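Local coordinates for DNA alpha-glucosyltransferase (Enterobacteria phage T4, PDB 1XV5), which is a two-domain glycosyltransferase of the GT-B clan, of bacteriophage origin, with uridine-5'-diphosphate bound in this model, at residues V17-L22 with S49-K54; I61-Y66 with Q90-N95; V111-D116 with V137-S142; K190-I195 with L370-R375. One frame throughout, in Å; residues are numbered along the deposited sequence.

In the fold
Interactions 1, 2 and 3 belong to the domain built on the first parallel sheet, whereas interaction 4 lies beside the second, about 51 Å from interaction 2 between centres. Interactions 1 and 3 are buried and touch: Phe-20 of 17-22 packs on Tyr-113 and His-115. Interaction 1 is side-chain packing with a weak ligand bond; interaction 3 is backbone pairing between two inner strands, with an aromatic stack on one face and histidines at the end. Interactions 2 and 4 are only partly buried. Each sets a loop against a helix, but small apolar groups meet in 61-66 with 90-95, while an arginine dominates 190-195 with 370-375.

Interaction 1: residues V17-L22 with S49-K54; sequences VTKFSL and SSHDHK. With UDP (uridine-5'-diphosphate), chain C.
The carbonyl oxygen of His-51 takes a hydrogen bond from ND1 of His-53 at 3.1 Å, with an N-H...O angle of 155°, and both histidines turn their CB atoms to Leu-22. The donor stands above the carbonyl plane; the His-53 ring folds back over its own loop, with CG between the backbone N and the carbonyl carbon (chi1 70°). That leaves His-53 CB as the part that faces the helix, 3.9 Å from Leu-22 CD2. The other branch, Leu-22 CD1, presses on His-51 CB at 3.4 Å and also lies 3.6 Å from Asp-52 O, so one methyl serves His-51 and Asp-52 and the other His-53. This is where helix 17-30, which follows the first strand of the N-terminal Rossmann-like domain, meets the loop between strands 34-40 and 58-60, beside the cleft where a GT-B protein holds its nucleotide. The His-51 ring reaches from the loop into that cleft. Lys-19 CA lies over one of its faces, and the lysine chain, bent at chi2, crosses the imidazole at about a right angle with CD 3.9 Å from His-51 CD2. Lys-19 NZ runs on to a salt bridge with Glu-23. Obliquely to the ring, Thr-18 CG2 comes within 3.9 Å of His-51 ND1, while its OG1 is taken by the backbone N of Gly-14. At the ring edge, in plane, UDP O4' is 3.3 Å from His-51 CE1. His-51 NE2 points almost straight (168°) at UDP O3', but at 3.5 Å this bond is weak.

Interaction 2: residues I61-Y66 with Q90-N95; sequences ILAKEY and QEATIN
The flat group that serves both Ala-63 and Thr-93 is the carboxylate of Asp-42, outside the two segments. Its OD1 is hydrogen-bonded to Ala-63 N and to Thr-93 OG1, and its OD2 to Leu-62 N, so one acid ties the loop to the first turn of helix 91-103. The backbones come close, with Ala-63 CA and Thr-93 CA 4.1 Å apart; the side chains meeting there are two alanine methyls and a threonine hydroxyl. The methyl of Ala-63 settles between two helix residues, 3.5 Å from Ala-92 CB and 3.4 Å from Thr-93 OG1. The threonine rotation (chi1 -65°) sets OG1 opposite its own carbonyl carbon and puts CG2 on another side, where it faces Leu-62 CD1 at 4.3 Å. Leu-62 CB also rests 4.0 Å from Thr-93 O. The carbonyl oxygen of Leu-62 is met by Asn-96 ND2, further along the same helix. Within 61-66 the loop is closed on itself: Ile-61 N gives a nearly straight bond (174°) to Glu-65 OE2 at 2.9 Å, reaching it on the anti side, 34° out of the carboxylate plane. Glu-65 occupies the N-cap of helix 66-73, as Gln-90 does that of helix 91-103. Both elements lie at the carboxyl end of the parallel sheet of this Rossmann-like domain: the loop leaves edge strand 58-60, and the helix lies in the beta-alpha-beta crossover from strand 78-83 to strand 109-114.

Interaction 3: residues V111-D116 with V137-S142; sequences VVYQHD and VIFSHS. With GOL (glycerol), chain G; EDO (1,2-ethanediol), chain D.
Val-112 binds the neighbouring strand through both of its backbone polar atoms: its N donates to Val-137 O and its O accepts from Phe-139 N, each at 2.8 Å. Gln-114 N then donates to Phe-139 O at the same spacing, giving the staggered pattern of parallel strands, whose axes here run 14° from each other. Beyond the last of these bonds a water donates to Gln-114 O at 2.6 Å and to Asp-116 O at 2.7 Å and accepts from His-141 N, joining the two segments. A glycerol, probably from the crystallisation liquor, does something similar for the side chains: its O3 is hydrogen-bonded to His-115 ND1 at 2.7 Å and to His-141 NE2 at 2.8 Å, lying near the plane of both rings. The far nitrogens are held too, His-115 NE2 by Asn-82 and His-141 ND1 by Ser-305. Among the packing contacts, Tyr-113 and Phe-139 form an offset stack, centroids 4.5 Å apart and planes 12° from parallel. Phe-139 CD1 lies over the tyrosine face toward its rim; both rings have CG opposite the carbonyl carbon, which leads them off the sheet side by side. Val-111 CG1 meets the phenylalanine at its edge, 3.8 Å from CE1. These three side chains share one face of the sheet, where helix 388-399 covers them through Ile-399, with Gln-395 bonded to Tyr-113 OH. Strand 109-114 is flanked on its other side by strand 78-83, and strand 137-140 by 172-174.

Interaction 4: residues K190-I195 with L370-R375; sequences KDVSEI and LYDRER
Lys-190 O is gripped by two nitrogens of Arg-375, NH2 at 2.8 Å and NH1 at 3.1 Å, in the end-on manner. The oxygen lies in the guanidinium plane; NH2 approaches in the carbonyl plane, while NH1 is tilted from it. The side-on edge of the same guanidinium, NE and NH2, grips Asp-372 OD2, with NE at 2.8 Å forming a salt bridge within the helix. NH1 has a second acceptor in Gly-317 O, so all three guanidinium nitrogens are engaged. The arginine leaves the helix with CG between its backbone N and carbonyl carbon (chi1 61°) and then runs extended to NE, which carries the head to the loop. Val-192 N sits near NH2, but both are donors; a water accepts from Val-192 N at 2.9 Å, donates to Asp-372 OD1 at 2.7 Å and takes a weak bond from NH2. Here the loop between helix 181-188 and strand 199-203, which leads into the second Rossmann-like domain of the GT-B fold, rests on helix 368-386. The loop also satisfies itself: Asp-191 OD1 accepts from Ser-193 N, an Asx turn, and from Ser-193 OG, the two reaching it from opposite faces of the carboxylate, while Asp-191 N donates to Glu-194 OE1. Apolar groups fill in beside the polar ones. Ile-195 CD1 lies over one guanidinium face, 3.6 Å from Arg-375 NH1, and touches Tyr-371 CE2 at an oblique approach. Val-192 CG2 meets Tyr-371 CD2 at 3.8 Å, and the tyrosine OH is hydrogen-bonded to Gly-289 O.

Interaction 1: residues V17-L22 with S49-K54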
# COMPACT_ATOMS: atom_id res chain seq x y z
N VAL A 17 3.82 -3.19 2.22
CA VAL A 17 5.25 -3.46 2.12
C VAL A 17 5.47 -4.80 1.43
O VAL A 17 6.37 -4.95 0.60
CB VAL A 17 5.92 -3.46 3.50
CG1 VAL A 17 7.39 -3.84 3.38
CG2 VAL A 17 5.80 -2.07 4.12
N THR A 18 4.65 -5.78 1.79
CA THR A 18 4.75 -7.10 1.18
C THR A 18 4.39 -6.98 -0.30
O THR A 18 5.08 -7.51 -1.16
CB THR A 18 3.81 -8.10 1.88
OG1 THR A 18 4.35 -8.41 3.17
CG2 THR A 18 3.67 -9.38 1.06
N LYS A 19 3.30 -6.27 -0.58
CA LYS A 19 2.85 -6.07 -1.95
C LYS A 19 3.96 -5.41 -2.78
O LYS A 19 4.28 -5.85 -3.88
CB LYS A 19 1.60 -5.19 -1.96
CG LYS A 19 1.07 -4.88 -3.35
CD LYS A 19 0.73 -6.14 -4.12
CE LYS A 19 0.04 -5.80 -5.43
NZ LYS A 19 -0.18 -6.99 -6.28
N PHE A 20 4.53 -4.34 -2.24
CA PHE A 20 5.61 -3.63 -2.92
C PHE A 20 6.77 -4.58 -3.19
O PHE A 20 7.29 -4.64 -4.30
CB PHE A 20 6.10 -2.46 -2.07
CG PHE A 20 7.29 -1.76 -2.65
CD1 PHE A 20 7.14 -0.79 -3.64
CD2 PHE A 20 8.58 -2.07 -2.21
CE1 PHE A 20 8.24 -0.14 -4.18
CE2 PHE A 20 9.70 -1.42 -2.75
CZ PHE A 20 9.53 -0.46 -3.74
N SER A 21 7.17 -5.33 -2.17
CA SER A 21 8.28 -6.26 -2.31
C SER A 21 8.05 -7.29 -3.40
O SER A 21 8.98 -7.65 -4.13
CB SER A 21 8.55 -6.95 -0.97
OG SER A 21 8.98 -6.00 0.00
N LEU A 22 6.82 -7.77 -3.52
CA LEU A 22 6.50 -8.77 -4.54
C LEU A 22 6.48 -8.15 -5.93
O LEU A 22 6.95 -8.76 -6.89
CB LEU A 22 5.15 -9.43 -4.22
CG LEU A 22 5.11 -10.20 -2.89
CD1 LEU A 22 3.73 -10.80 -2.67
CD2 LEU A 22 6.17 -11.29 -2.89
N SER A 49 -0.78 -14.84 4.39
CA SER A 49 -1.28 -15.55 3.21
C SER A 49 -2.06 -14.68 2.23
O SER A 49 -2.57 -15.18 1.23
CB SER A 49 -2.15 -16.73 3.64
OG SER A 49 -1.38 -17.72 4.29
N SER A 50 -2.16 -13.38 2.51
CA SER A 50 -2.91 -12.49 1.64
C SER A 50 -2.33 -12.42 0.22
O SER A 50 -3.08 -12.32 -0.75
CB SER A 50 -2.98 -11.09 2.25
OG SER A 50 -3.79 -11.10 3.41
N HIS A 51 -1.01 -12.46 0.11
CA HIS A 51 -0.36 -12.41 -1.19
C HIS A 51 0.39 -13.70 -1.47
O HIS A 51 0.85 -14.37 -0.55
CB HIS A 51 0.62 -11.23 -1.26
CG HIS A 51 -0.03 -9.89 -1.03
ND1 HIS A 51 -0.16 -9.34 0.22
CD2 HIS A 51 -0.58 -9.01 -1.89
CE1 HIS A 51 -0.78 -8.17 0.12
NE2 HIS A 51 -1.04 -7.95 -1.15
N ASP A 52 0.51 -14.05 -2.75
CA ASP A 52 1.21 -15.27 -3.13
C ASP A 52 2.72 -15.06 -3.07
O ASP A 52 3.26 -14.20 -3.76
CB ASP A 52 0.81 -15.69 -4.54
CG ASP A 52 1.45 -16.99 -4.96
OD1 ASP A 52 1.15 -18.02 -4.33
OD2 ASP A 52 2.26 -16.97 -5.91
N HIS A 53 3.39 -15.87 -2.26
CA HIS A 53 4.84 -15.73 -2.13
C HIS A 53 5.50 -17.01 -1.63
O HIS A 53 6.70 -17.23 -1.84
CB HIS A 53 5.17 -14.63 -1.12
CG HIS A 53 4.83 -15.00 0.29
ND1 HIS A 53 3.57 -14.83 0.83
CD2 HIS A 53 5.57 -15.60 1.25
CE1 HIS A 53 3.55 -15.30 2.06
NE2 HIS A 53 4.75 -15.78 2.34
N LYS A 54 4.72 -17.85 -0.95
CA LYS A 54 5.23 -19.08 -0.36
C LYS A 54 6.13 -19.96 -1.22
O LYS A 54 7.01 -20.64 -0.69
CB LYS A 54 4.07 -19.90 0.18
CG LYS A 54 3.32 -19.24 1.33
CD LYS A 54 2.06 -20.00 1.69
CE LYS A 54 1.24 -19.26 2.74
NZ LYS A 54 -0.11 -19.87 2.92
N1 UDP C . -4.41 -6.47 1.34
C2 UDP C . -4.74 -7.81 1.25
N3 UDP C . -5.53 -8.28 2.26
C4 UDP C . -6.03 -7.56 3.33
C5 UDP C . -5.65 -6.17 3.34
C6 UDP C . -4.87 -5.69 2.37
O2 UDP C . -4.36 -8.52 0.33
O4 UDP C . -6.73 -8.12 4.17
C1' UDP C . -3.55 -5.91 0.29
C2' UDP C . -4.16 -4.76 -0.50
O2' UDP C . -5.03 -5.25 -1.51
C3' UDP C . -2.90 -4.10 -1.03
C4' UDP C . -1.98 -4.18 0.19
O4' UDP C . -2.41 -5.36 0.92
O3' UDP C . -2.36 -4.88 -2.09
C5' UDP C . -2.03 -2.97 1.11
O5' UDP C . -1.27 -1.91 0.55
PA UDP C . -1.78 -0.40 0.52
O1A UDP C . -0.70 0.37 -0.13
O2A UDP C . -3.15 -0.37 -0.06
O3A UDP C . -1.92 0.05 2.09
PB UDP C . -1.06 -0.36 3.43
O1B UDP C . -1.01 0.85 4.29
O2B UDP C . -1.65 -1.61 3.97
O3B UDP C . 0.40 -0.67 2.89

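Interaction 2: residues I61-Y66 with Q90-N95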
# COMPACT_ATOMS: atom_id res chain seq x y z
N ILE A 61 15.16 -16.73 10.65
CA ILE A 61 15.01 -16.29 12.03
C ILE A 61 16.28 -15.53 12.39
O ILE A 61 17.33 -16.13 12.61
CB ILE A 61 14.85 -17.48 12.99
CG1 ILE A 61 13.73 -18.40 12.48
CG2 ILE A 61 14.51 -16.97 14.38
CD1 ILE A 61 13.60 -19.69 13.28
N LEU A 62 16.17 -14.21 12.43
CA LEU A 62 17.32 -13.36 12.73
C LEU A 62 17.96 -13.69 14.07
O LEU A 62 19.18 -13.73 14.19
CB LEU A 62 16.91 -11.89 12.70
CG LEU A 62 16.44 -11.33 11.35
CD1 LEU A 62 16.05 -9.87 11.52
CD2 LEU A 62 17.54 -11.46 10.32
N ALA A 63 17.12 -13.92 15.08
CA ALA A 63 17.61 -14.23 16.42
C ALA A 63 18.35 -15.56 16.53
O ALA A 63 19.11 -15.76 17.48
CB ALA A 63 16.46 -14.19 17.41
N LYS A 64 18.13 -16.47 15.58
CA LYS A 64 18.77 -17.78 15.66
C LYS A 64 19.46 -18.27 14.39
O LYS A 64 20.13 -19.30 14.40
CB LYS A 64 17.74 -18.81 16.10
CG LYS A 64 17.00 -18.43 17.37
CD LYS A 64 15.98 -19.48 17.75
CE LYS A 64 15.27 -19.12 19.04
NZ LYS A 64 14.30 -20.18 19.44
N GLU A 65 19.30 -17.53 13.29
CA GLU A 65 19.91 -17.93 12.03
C GLU A 65 20.72 -16.80 11.41
O GLU A 65 20.62 -16.54 10.21
CB GLU A 65 18.83 -18.40 11.05
CG GLU A 65 18.24 -19.75 11.40
CD GLU A 65 17.04 -20.11 10.53
OE1 GLU A 65 16.70 -21.32 10.46
OE2 GLU A 65 16.43 -19.20 9.94
N TYR A 66 21.53 -16.14 12.23
CA TYR A 66 22.35 -15.03 11.76
C TYR A 66 23.22 -15.42 10.56
O TYR A 66 23.28 -14.68 9.57
CB TYR A 66 23.25 -14.50 12.88
CG TYR A 66 24.26 -13.48 12.40
CD1 TYR A 66 25.55 -13.87 12.05
CD2 TYR A 66 23.90 -12.15 12.24
CE1 TYR A 66 26.46 -12.95 11.54
CE2 TYR A 66 24.80 -11.22 11.73
CZ TYR A 66 26.08 -11.63 11.38
OH TYR A 66 26.97 -10.71 10.87
N GLN A 90 12.57 -9.69 20.35
CA GLN A 90 13.51 -9.94 21.44
C GLN A 90 14.87 -9.37 21.06
O GLN A 90 15.18 -9.21 19.88
CB GLN A 90 13.63 -11.45 21.70
CG GLN A 90 12.38 -12.09 22.27
CD GLN A 90 12.60 -13.54 22.69
OE1 GLN A 90 13.44 -13.82 23.55
NE2 GLN A 90 11.86 -14.46 22.08
N GLU A 91 15.68 -9.08 22.07
CA GLU A 91 17.01 -8.52 21.86
C GLU A 91 17.84 -9.20 20.78
O GLU A 91 18.48 -8.53 19.97
CB GLU A 91 17.79 -8.52 23.18
CG GLU A 91 17.25 -7.54 24.21
CD GLU A 91 17.25 -6.11 23.69
OE1 GLU A 91 18.33 -5.60 23.35
OE2 GLU A 91 16.16 -5.50 23.64
N ALA A 92 17.84 -10.53 20.77
CA ALA A 92 18.62 -11.28 19.79
C ALA A 92 18.24 -10.90 18.36
O ALA A 92 19.10 -10.80 17.49
CB ALA A 92 18.42 -12.77 20.00
N THR A 93 16.95 -10.68 18.14
CA THR A 93 16.47 -10.31 16.81
C THR A 93 17.05 -8.99 16.33
O THR A 93 17.66 -8.92 15.26
CB THR A 93 14.93 -10.22 16.80
OG1 THR A 93 14.38 -11.52 17.04
CG2 THR A 93 14.44 -9.70 15.45
N ILE A 94 16.87 -7.94 17.12
CA ILE A 94 17.38 -6.62 16.76
C ILE A 94 18.90 -6.56 16.80
O ILE A 94 19.52 -5.90 15.96
CB ILE A 94 16.79 -5.53 17.69
CG1 ILE A 94 17.34 -4.16 17.30
CG2 ILE A 94 17.11 -5.85 19.14
CD1 ILE A 94 17.04 -3.75 15.86
N ASN A 95 19.51 -7.24 17.76
CA ASN A 95 20.97 -7.25 17.86
C ASN A 95 21.59 -7.88 16.62
O ASN A 95 22.54 -7.35 16.04
CB ASN A 95 21.41 -8.01 19.11
CG ASN A 95 21.08 -7.26 20.40
OD1 ASN A 95 21.20 -7.81 21.49
ND2 ASN A 95 20.66 -6.01 20.26

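Interaction 3: residues V111-D116 with V137-S142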
# COMPACT_ATOMS: atom_id res chain seq x y z
N VAL A 111 19.91 -0.18 -0.58
CA VAL A 111 18.82 0.73 -0.87
C VAL A 111 17.76 0.61 0.21
O VAL A 111 17.28 -0.48 0.51
CB VAL A 111 18.18 0.40 -2.23
CG1 VAL A 111 17.08 1.40 -2.55
CG2 VAL A 111 19.25 0.40 -3.32
N VAL A 112 17.40 1.74 0.82
CA VAL A 112 16.39 1.72 1.86
C VAL A 112 15.14 2.48 1.47
O VAL A 112 15.20 3.65 1.09
CB VAL A 112 16.94 2.33 3.17
CG1 VAL A 112 15.85 2.34 4.22
CG2 VAL A 112 18.14 1.52 3.65
N TYR A 113 14.01 1.80 1.54
CA TYR A 113 12.72 2.39 1.21
C TYR A 113 11.92 2.57 2.49
O TYR A 113 11.74 1.61 3.26
CB TYR A 113 11.91 1.48 0.29
CG TYR A 113 12.27 1.51 -1.18
CD1 TYR A 113 11.60 2.36 -2.07
CD2 TYR A 113 13.24 0.65 -1.71
CE1 TYR A 113 11.87 2.34 -3.44
CE2 TYR A 113 13.52 0.62 -3.07
CZ TYR A 113 12.83 1.47 -3.93
OH TYR A 113 13.09 1.41 -5.28
N GLN A 114 11.45 3.79 2.75
CA GLN A 114 10.63 4.03 3.92
C GLN A 114 9.20 4.03 3.38
O GLN A 114 8.79 4.97 2.69
CB GLN A 114 10.93 5.38 4.57
CG GLN A 114 10.02 5.64 5.75
CD GLN A 114 9.97 4.45 6.69
OE1 GLN A 114 10.96 4.10 7.33
NE2 GLN A 114 8.81 3.81 6.77
N HIS A 115 8.47 2.97 3.69
CA HIS A 115 7.11 2.80 3.20
C HIS A 115 5.99 3.34 4.08
O HIS A 115 4.83 3.37 3.66
CB HIS A 115 6.87 1.31 2.95
CG HIS A 115 7.70 0.75 1.84
ND1 HIS A 115 7.45 1.02 0.52
CD2 HIS A 115 8.80 -0.05 1.87
CE1 HIS A 115 8.36 0.43 -0.23
NE2 HIS A 115 9.19 -0.23 0.56
N ASP A 116 6.33 3.78 5.28
CA ASP A 116 5.31 4.29 6.19
C ASP A 116 5.21 5.82 6.22
O ASP A 116 6.07 6.52 5.69
CB ASP A 116 5.54 3.71 7.59
CG ASP A 116 5.27 2.21 7.63
OD1 ASP A 116 5.73 1.54 8.58
OD2 ASP A 116 4.59 1.70 6.71
N VAL A 137 21.26 4.62 -0.91
CA VAL A 137 20.12 5.24 -1.56
C VAL A 137 18.93 5.15 -0.61
O VAL A 137 18.64 4.08 -0.07
CB VAL A 137 19.75 4.52 -2.88
CG1 VAL A 137 18.60 5.24 -3.57
CG2 VAL A 137 20.97 4.45 -3.80
N ILE A 138 18.23 6.26 -0.42
CA ILE A 138 17.07 6.30 0.47
C ILE A 138 15.84 6.85 -0.26
O ILE A 138 15.94 7.85 -0.96
CB ILE A 138 17.34 7.19 1.69
CG1 ILE A 138 18.61 6.71 2.41
CG2 ILE A 138 16.15 7.17 2.63
CD1 ILE A 138 19.09 7.67 3.48
N PHE A 139 14.70 6.19 -0.07
CA PHE A 139 13.44 6.61 -0.69
C PHE A 139 12.34 6.82 0.35
O PHE A 139 12.29 6.11 1.36
CB PHE A 139 12.91 5.56 -1.67
CG PHE A 139 13.69 5.42 -2.94
CD1 PHE A 139 14.60 4.38 -3.10
CD2 PHE A 139 13.45 6.27 -4.02
CE1 PHE A 139 15.26 4.19 -4.32
CE2 PHE A 139 14.10 6.09 -5.24
CZ PHE A 139 15.00 5.04 -5.39
N SER A 140 11.44 7.77 0.09
CA SER A 140 10.30 8.03 0.97
C SER A 140 9.12 8.47 0.11
O SER A 140 9.30 8.86 -1.04
CB SER A 140 10.62 9.12 2.00
OG SER A 140 10.56 10.41 1.42
N HIS A 141 7.92 8.41 0.68
CA HIS A 141 6.71 8.79 -0.05
C HIS A 141 6.51 10.29 -0.20
O HIS A 141 5.73 10.73 -1.05
CB HIS A 141 5.47 8.21 0.64
CG HIS A 141 5.26 6.75 0.41
ND1 HIS A 141 4.98 6.21 -0.83
CD2 HIS A 141 5.24 5.71 1.28
CE1 HIS A 141 4.81 4.91 -0.72
NE2 HIS A 141 4.96 4.58 0.55
N SER A 142 7.19 11.09 0.62
CA SER A 142 7.01 12.53 0.54
C SER A 142 8.18 13.36 1.07
O SER A 142 8.78 13.03 2.10
CB SER A 142 5.74 12.92 1.30
OG SER A 142 5.56 14.33 1.34
C1 GOL G . 2.13 1.83 -0.12
O1 GOL G . 0.71 2.48 0.11
C2 GOL G . 2.63 0.83 0.56
O2 GOL G . 2.57 1.07 1.88
C3 GOL G . 3.87 0.67 0.19
O3 GOL G . 4.94 1.83 0.13
C1 EDO D . 2.06 -1.00 7.19
O1 EDO D . 3.43 -0.78 7.55
C2 EDO D . 1.93 -1.65 5.81
O2 EDO D . 2.39 -0.78 4.76
O HOH W 1 7.61 7.17 3.53

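Interaction 4: residues K190-I195 with L370-R375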
# COMPACT_ATOMS: atom_id res chain seq x y z
N LYS A 190 -13.61 -7.78 -16.13
CA LYS A 190 -14.86 -8.43 -16.50
C LYS A 190 -15.63 -7.61 -17.52
O LYS A 190 -15.44 -6.39 -17.62
CB LYS A 190 -15.75 -8.60 -15.27
CG LYS A 190 -15.17 -9.46 -14.16
CD LYS A 190 -15.12 -10.93 -14.55
CE LYS A 190 -14.60 -11.79 -13.40
NZ LYS A 190 -13.19 -11.45 -13.05
N ASP A 191 -16.50 -8.27 -18.28
CA ASP A 191 -17.33 -7.56 -19.24
C ASP A 191 -18.33 -6.82 -18.35
O ASP A 191 -18.70 -7.32 -17.29
CB ASP A 191 -18.06 -8.54 -20.16
CG ASP A 191 -18.89 -7.83 -21.23
OD1 ASP A 191 -20.06 -7.49 -20.96
OD2 ASP A 191 -18.35 -7.61 -22.33
N VAL A 192 -18.77 -5.64 -18.78
CA VAL A 192 -19.70 -4.84 -17.98
C VAL A 192 -20.98 -5.59 -17.59
O VAL A 192 -21.55 -5.33 -16.53
CB VAL A 192 -20.06 -3.51 -18.70
CG1 VAL A 192 -20.87 -3.78 -19.96
CG2 VAL A 192 -20.82 -2.59 -17.74
N SER A 193 -21.41 -6.53 -18.42
CA SER A 193 -22.63 -7.29 -18.14
C SER A 193 -22.49 -8.20 -16.93
O SER A 193 -23.49 -8.64 -16.36
CB SER A 193 -23.01 -8.13 -19.36
OG SER A 193 -22.05 -9.14 -19.61
N GLU A 194 -21.25 -8.48 -16.53
CA GLU A 194 -20.97 -9.36 -15.40
C GLU A 194 -20.89 -8.61 -14.07
O GLU A 194 -20.75 -9.22 -13.01
CB GLU A 194 -19.63 -10.08 -15.61
CG GLU A 194 -19.57 -11.05 -16.77
CD GLU A 194 -18.18 -11.64 -16.94
OE1 GLU A 194 -17.33 -11.01 -17.61
OE2 GLU A 194 -17.93 -12.74 -16.40
N ILE A 195 -20.98 -7.29 -14.12
CA ILE A 195 -20.86 -6.47 -12.92
C ILE A 195 -22.17 -6.14 -12.21
O ILE A 195 -23.13 -5.70 -12.84
CB ILE A 195 -20.12 -5.15 -13.25
CG1 ILE A 195 -18.70 -5.47 -13.73
CG2 ILE A 195 -20.08 -4.24 -12.02
CD1 ILE A 195 -17.92 -4.25 -14.17
N LEU A 370 -21.59 4.21 -20.66
CA LEU A 370 -20.91 5.28 -19.95
C LEU A 370 -19.98 4.65 -18.92
O LEU A 370 -18.81 5.03 -18.79
CB LEU A 370 -21.93 6.17 -19.24
CG LEU A 370 -21.41 7.28 -18.32
CD1 LEU A 370 -20.52 8.23 -19.11
CD2 LEU A 370 -22.59 8.03 -17.71
N TYR A 371 -20.51 3.67 -18.19
CA TYR A 371 -19.75 2.96 -17.17
C TYR A 371 -18.44 2.46 -17.77
O TYR A 371 -17.36 2.67 -17.22
CB TYR A 371 -20.56 1.76 -16.65
CG TYR A 371 -19.91 1.00 -15.52
CD1 TYR A 371 -20.22 1.27 -14.19
CD2 TYR A 371 -18.95 0.02 -15.77
CE1 TYR A 371 -19.60 0.59 -13.14
CE2 TYR A 371 -18.32 -0.67 -14.74
CZ TYR A 371 -18.65 -0.38 -13.42
OH TYR A 371 -18.03 -1.06 -12.39
N ASP A 372 -18.56 1.80 -18.92
CA ASP A 372 -17.39 1.25 -19.61
C ASP A 372 -16.40 2.34 -20.00
O ASP A 372 -15.19 2.19 -19.79
CB ASP A 372 -17.83 0.46 -20.85
CG ASP A 372 -17.46 -1.01 -20.76
OD1 ASP A 372 -18.02 -1.80 -21.55
OD2 ASP A 372 -16.61 -1.37 -19.92
N ARG A 373 -16.90 3.43 -20.58
CA ARG A 373 -16.01 4.52 -20.97
C ARG A 373 -15.27 5.07 -19.76
O ARG A 373 -14.07 5.30 -19.81
CB ARG A 373 -16.79 5.66 -21.64
CG ARG A 373 -17.34 5.33 -23.01
CD ARG A 373 -17.73 6.60 -23.77
NE ARG A 373 -18.86 7.30 -23.15
CZ ARG A 373 -20.13 6.93 -23.27
NH1 ARG A 373 -20.45 5.87 -24.00
NH2 ARG A 373 -21.09 7.63 -22.67
N GLU A 374 -15.99 5.26 -18.66
CA GLU A 374 -15.38 5.81 -17.46
C GLU A 374 -14.30 4.92 -16.86
O GLU A 374 -13.24 5.42 -16.49
CB GLU A 374 -16.46 6.12 -16.41
CG GLU A 374 -17.41 7.23 -16.85
CD GLU A 374 -16.68 8.52 -17.20
OE1 GLU A 374 -16.00 9.08 -16.32
OE2 GLU A 374 -16.78 8.97 -18.36
N ARG A 375 -14.54 3.62 -16.77
CA ARG A 375 -13.51 2.77 -16.19
C ARG A 375 -12.32 2.60 -17.14
O ARG A 375 -11.20 2.40 -16.69
CB ARG A 375 -14.07 1.41 -15.76
CG ARG A 375 -14.67 0.57 -16.86
CD ARG A 375 -14.93 -0.85 -16.35
NE ARG A 375 -15.48 -1.71 -17.38
CZ ARG A 375 -15.52 -3.04 -17.31
NH1 ARG A 375 -15.04 -3.66 -16.24
NH2 ARG A 375 -16.03 -3.74 -18.31
O HOH W 2 -17.56 -4.38 -21.15